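Local coordinates for protein endo-1,4-b-d-mannanase (PDB 1QNR) that probably hydrolyses internal beta-1,4-mannosidic linkages of mannans, as an endo-1,4-beta-mannanase of glycoside hydrolase family 5, at residues K146-V151 against K192-N197; S80-G85 against Q141-K146. All coordinates share one frame; numbering follows the deposited sequence.

Interaction 1: K146-V151 against K192-N197; sequences KYVQAV and KSLDSN. With NAG (2-acetamido-2-deoxy-beta-D-glucopyranose), chain G.
Leu194 makes the whole contact with residues 146-151, its forked end pushed against Gln149 and Val148. With CG opposite the carbonyl carbon (chi1 -61°), the side chain points across the gap, and Leu194 CD1 settles on the helix backbone, 3.8 Å from Gln149 CA. The other methyl, Leu194 CD2, lies against the aliphatic part of Gln149, 4.1 Å from Gln149 CG, where the two side chains cross at about a right angle. Val148 adds a looser touch, Val148 CG1 to Leu194 CD1 at 4.3 Å. A branched apolar residue suits this place because its two methyls reach both backbone and side chain.

Next in sequence, Asp195 holds the turn. Asp195 OD1 accepts from Asn197 N at 2.8 Å, forming an Asx turn, while OD2 is gripped by His198 and Trp164, so the carboxylate is well fixed. Ser196 N donates to O6 of the attached sugar NAG at 3.0 Å. Asn197 ND2 gives a nearly straight bond to NAG O5 (3.0 Å, 162°) and another to Ala156 O. A leucine in its place would probably leave Ala156 O and the ring oxygen without this donor, so that the sugar, still tethered and held by Ser196 N, would be less firmly positioned.

The arrangement is neighbouring-helix packing on the outside of a TIM barrel, beside a turn where a glycan, probably carried by Asn157, lies against the protein.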
# COMPACT_ATOMS: atom_id res chain seq x y z
N LYS A 146 -1.30 -12.16 -15.45
CA LYS A 146 -1.38 -11.38 -16.71
C LYS A 146 -1.61 -9.91 -16.36
O LYS A 146 -1.01 -9.02 -17.02
CB LYS A 146 -2.54 -11.88 -17.59
CG LYS A 146 -2.31 -13.17 -18.34
CD LYS A 146 -3.50 -13.46 -19.29
CE LYS A 146 -3.55 -12.49 -20.44
NZ LYS A 146 -4.27 -13.03 -21.64
N TYR A 147 -2.40 -9.61 -15.32
CA TYR A 147 -2.60 -8.18 -14.92
C TYR A 147 -1.37 -7.59 -14.29
O TYR A 147 -0.98 -6.46 -14.66
CB TYR A 147 -3.83 -8.14 -13.91
CG TYR A 147 -4.14 -6.68 -13.58
CD1 TYR A 147 -4.69 -5.86 -14.59
CD2 TYR A 147 -3.85 -6.14 -12.33
CE1 TYR A 147 -4.92 -4.51 -14.35
CE2 TYR A 147 -4.08 -4.78 -12.09
CZ TYR A 147 -4.55 -3.99 -13.10
OH TYR A 147 -4.77 -2.60 -12.87
N VAL A 148 -0.65 -8.30 -13.43
CA VAL A 148 0.66 -7.88 -12.92
C VAL A 148 1.57 -7.51 -14.09
O VAL A 148 2.27 -6.46 -14.05
CB VAL A 148 1.29 -8.97 -12.01
CG1 VAL A 148 2.74 -8.63 -11.65
CG2 VAL A 148 0.49 -9.17 -10.72
N GLN A 149 1.69 -8.43 -15.08
CA GLN A 149 2.58 -8.04 -16.21
C GLN A 149 2.13 -6.76 -16.91
O GLN A 149 3.03 -5.96 -17.34
CB GLN A 149 2.68 -9.25 -17.20
CG GLN A 149 3.73 -9.02 -18.29
CD GLN A 149 3.37 -8.22 -19.50
OE1 GLN A 149 2.21 -8.01 -19.91
NE2 GLN A 149 4.39 -7.71 -20.23
N ALA A 150 0.83 -6.61 -17.09
CA ALA A 150 0.35 -5.38 -17.81
C ALA A 150 0.66 -4.12 -17.02
O ALA A 150 0.94 -3.09 -17.67
CB ALA A 150 -1.16 -5.51 -18.03
N VAL A 151 0.65 -4.17 -15.66
CA VAL A 151 0.98 -2.94 -14.93
C VAL A 151 2.47 -2.73 -14.81
O VAL A 151 3.02 -1.65 -15.18
CB VAL A 151 0.36 -3.01 -13.50
CG1 VAL A 151 0.81 -1.80 -12.62
CG2 VAL A 151 -1.20 -3.02 -13.60
N LYS A 192 10.03 -9.90 -9.84
CA LYS A 192 11.48 -9.65 -10.05
C LYS A 192 11.93 -10.09 -11.44
O LYS A 192 12.90 -9.49 -12.02
CB LYS A 192 12.33 -10.31 -8.95
CG LYS A 192 12.09 -9.69 -7.55
CD LYS A 192 12.71 -8.30 -7.43
CE LYS A 192 12.87 -7.93 -5.94
NZ LYS A 192 13.40 -6.55 -5.71
N SER A 193 11.26 -11.08 -12.04
CA SER A 193 11.62 -11.54 -13.42
C SER A 193 11.18 -10.56 -14.48
O SER A 193 11.67 -10.61 -15.64
CB SER A 193 10.98 -12.93 -13.72
OG SER A 193 9.59 -12.90 -14.12
N LEU A 194 10.20 -9.66 -14.13
CA LEU A 194 9.73 -8.65 -15.05
C LEU A 194 10.44 -7.30 -14.88
O LEU A 194 10.35 -6.44 -15.79
CB LEU A 194 8.22 -8.32 -14.77
CG LEU A 194 7.29 -9.54 -14.96
CD1 LEU A 194 5.85 -9.12 -14.58
CD2 LEU A 194 7.28 -9.96 -16.45
N ASP A 195 11.09 -7.06 -13.74
CA ASP A 195 11.63 -5.74 -13.38
C ASP A 195 12.73 -5.91 -12.31
O ASP A 195 12.42 -6.33 -11.16
CB ASP A 195 10.49 -4.84 -12.87
CG ASP A 195 10.89 -3.49 -12.29
OD1 ASP A 195 12.07 -3.16 -12.09
OD2 ASP A 195 9.92 -2.64 -12.12
N SER A 196 14.01 -5.73 -12.69
CA SER A 196 15.09 -5.83 -11.69
C SER A 196 15.51 -4.50 -11.06
O SER A 196 16.47 -4.37 -10.26
CB SER A 196 16.35 -6.46 -12.32
OG SER A 196 16.85 -5.67 -13.41
N ASN A 197 14.78 -3.39 -11.40
CA ASN A 197 15.10 -2.10 -10.90
C ASN A 197 14.44 -1.76 -9.56
O ASN A 197 14.97 -0.94 -8.82
CB ASN A 197 14.65 -1.00 -11.90
CG ASN A 197 15.29 -1.14 -13.27
OD1 ASN A 197 16.49 -1.38 -13.36
ND2 ASN A 197 14.42 -1.07 -14.32
C1 NAG G . 14.82 -1.37 -18.35
C2 NAG G . 16.09 -1.18 -19.18
C3 NAG G . 16.59 -2.60 -19.43
C4 NAG G . 16.80 -3.36 -18.10
C5 NAG G . 15.48 -3.40 -17.28
C6 NAG G . 15.66 -4.04 -15.91
C7 NAG G . 16.38 0.50 -20.96
C8 NAG G . 15.95 0.91 -22.33
N2 NAG G . 15.64 -0.53 -20.45
O3 NAG G . 17.85 -2.48 -20.12
O4 NAG G . 17.17 -4.75 -18.41
O5 NAG G . 15.09 -2.03 -17.08
O6 NAG G . 14.32 -4.25 -15.31
O7 NAG G . 17.31 0.93 -20.36

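Interaction 2: S80-G85 against Q141-K146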
# COMPACT_ATOMS: atom_id res chain seq x y z
N SER A 80 -11.15 -12.59 -20.13
CA SER A 80 -11.04 -11.34 -19.35
C SER A 80 -10.40 -10.28 -20.23
O SER A 80 -9.70 -10.62 -21.20
CB SER A 80 -10.19 -11.62 -18.11
OG SER A 80 -10.90 -12.53 -17.25
N THR A 81 -10.62 -9.00 -19.88
CA THR A 81 -10.07 -7.92 -20.67
C THR A 81 -9.31 -6.92 -19.73
O THR A 81 -9.88 -6.51 -18.72
CB THR A 81 -11.24 -7.13 -21.30
OG1 THR A 81 -12.00 -8.02 -22.19
CG2 THR A 81 -10.61 -6.06 -22.23
N ILE A 82 -8.14 -6.49 -20.15
CA ILE A 82 -7.35 -5.47 -19.40
C ILE A 82 -7.53 -4.17 -20.16
O ILE A 82 -7.25 -4.12 -21.38
CB ILE A 82 -5.86 -5.88 -19.21
CG1 ILE A 82 -5.78 -7.13 -18.32
CG2 ILE A 82 -5.05 -4.69 -18.59
CD1 ILE A 82 -4.45 -7.82 -18.27
N ASN A 83 -8.04 -3.10 -19.53
CA ASN A 83 -8.33 -1.84 -20.21
C ASN A 83 -7.18 -0.84 -20.23
O ASN A 83 -6.82 -0.29 -19.18
CB ASN A 83 -9.56 -1.18 -19.51
CG ASN A 83 -10.09 0.05 -20.24
OD1 ASN A 83 -9.70 0.31 -21.41
ND2 ASN A 83 -10.93 0.81 -19.55
N THR A 84 -6.61 -0.66 -21.43
CA THR A 84 -5.53 0.30 -21.62
C THR A 84 -6.00 1.57 -22.30
O THR A 84 -5.18 2.42 -22.68
CB THR A 84 -4.33 -0.28 -22.40
OG1 THR A 84 -4.79 -0.61 -23.73
CG2 THR A 84 -3.79 -1.53 -21.70
N GLY A 85 -7.33 1.81 -22.35
CA GLY A 85 -7.86 3.02 -22.96
C GLY A 85 -7.89 4.23 -22.02
O GLY A 85 -7.38 4.23 -20.89
N GLN A 141 -5.20 -17.30 -10.74
CA GLN A 141 -3.79 -16.85 -10.65
C GLN A 141 -3.21 -16.57 -12.04
O GLN A 141 -2.38 -15.66 -12.14
CB GLN A 141 -2.96 -17.94 -9.91
CG GLN A 141 -3.28 -18.02 -8.41
CD GLN A 141 -3.08 -16.67 -7.69
OE1 GLN A 141 -2.02 -16.04 -7.81
NE2 GLN A 141 -4.14 -16.26 -6.96
N THR A 142 -3.65 -17.32 -13.09
CA THR A 142 -3.18 -17.03 -14.44
C THR A 142 -3.60 -15.64 -14.89
O THR A 142 -2.79 -14.83 -15.42
CB THR A 142 -3.72 -18.09 -15.43
OG1 THR A 142 -3.07 -19.33 -15.03
CG2 THR A 142 -3.29 -17.79 -16.87
N GLN A 143 -4.85 -15.22 -14.63
CA GLN A 143 -5.28 -13.86 -14.95
C GLN A 143 -4.65 -12.81 -14.04
O GLN A 143 -4.21 -11.75 -14.59
CB GLN A 143 -6.83 -13.75 -14.95
CG GLN A 143 -7.32 -12.42 -15.50
CD GLN A 143 -6.96 -12.13 -16.94
OE1 GLN A 143 -6.89 -13.06 -17.77
NE2 GLN A 143 -6.72 -10.87 -17.33
N TYR A 144 -4.51 -13.04 -12.75
CA TYR A 144 -3.81 -12.10 -11.84
C TYR A 144 -2.40 -11.84 -12.36
O TYR A 144 -1.93 -10.66 -12.38
CB TYR A 144 -3.80 -12.64 -10.40
CG TYR A 144 -2.89 -11.93 -9.42
CD1 TYR A 144 -3.21 -10.67 -8.87
CD2 TYR A 144 -1.72 -12.56 -8.97
CE1 TYR A 144 -2.34 -10.04 -7.97
CE2 TYR A 144 -0.86 -11.95 -8.03
CZ TYR A 144 -1.18 -10.66 -7.57
OH TYR A 144 -0.27 -10.12 -6.65
N ARG A 145 -1.67 -12.91 -12.75
CA ARG A 145 -0.29 -12.67 -13.25
C ARG A 145 -0.29 -11.95 -14.61
O ARG A 145 0.64 -11.13 -14.87
CB ARG A 145 0.53 -14.00 -13.36
CG ARG A 145 0.67 -14.67 -11.98
CD ARG A 145 1.52 -15.96 -12.19
NE ARG A 145 2.07 -16.34 -10.92
CZ ARG A 145 3.23 -16.83 -10.59
NH1 ARG A 145 3.31 -17.09 -9.27
NH2 ARG A 145 4.25 -17.06 -11.48
N LYS A 146 -1.30 -12.16 -15.45
CA LYS A 146 -1.38 -11.38 -16.71
C LYS A 146 -1.61 -9.91 -16.36
O LYS A 146 -1.01 -9.02 -17.02
CB LYS A 146 -2.54 -11.88 -17.59
CG LYS A 146 -2.31 -13.17 -18.34
CD LYS A 146 -3.50 -13.46 -19.29
CE LYS A 146 -3.55 -12.49 -20.44
NZ LYS A 146 -4.27 -13.03 -21.64
O HOH W 1 -6.85 -10.25 -20.26
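Ser80 and Ile82, two residues apart on an extended chain, face Gln143 and Lys146, about one turn apart on helix 138-155. The backbones stay well separated, with CA atoms 7.7 Å apart for Ser80 and Gln143 and 8.8 Å for Ile82 and Lys146, so side chains must fill the gap.

Gln143 leaves the helix with CG opposite its backbone N (chi1 -171°) and then bends at chi2, which lays its amide beneath Ser80. Ser80 CB stands over the flat face of that amide, 3.5 Å from Gln143 CD and about equally far from OE1 and NE2. A small residue allows this close approach, and its hydroxyl OG is engaged by Ser76 N. The amide cannot easily rotate: Gln143 NE2 bonds to Gln73 OE1 and also to a water at 3.0 Å, which in turn makes a weak bond to Ser80 O. Ile82 and Gln143 run past each other in opposite directions, and Ile82 CD1 ends 3.9 Å from both Gln143 NE2 and Lys146 O. Beta-branched and long, isoleucine suits a strand and can still reach the helix.

No direct hydrogen bond joins the segments, so van der Waals contact and one bridging water link them, while the buried glutamine's NE2 is satisfied mainly by a residue outside the pair.

How the interactions relate
Helix 138-155 serves both interactions, and Lys146 belongs to both, though it touches the opposite segment only in interaction 2. Neither is deep core: both are partly buried, their centres about 17 and 20 Å from the chain's centre. Interaction 1 joins the helix to the end of helix 178-194, within the ring of helices around the barrel, and is apolar, its polar chemistry reserved for the turn and glycan. Interaction 2 joins it to the short strand 81-82 of a separate small sheet, through an amide face and a water. The two meet at Ile82, whose CD1 lies 3.8 Å from Tyr147 CA, extending the strand's packing along the helix.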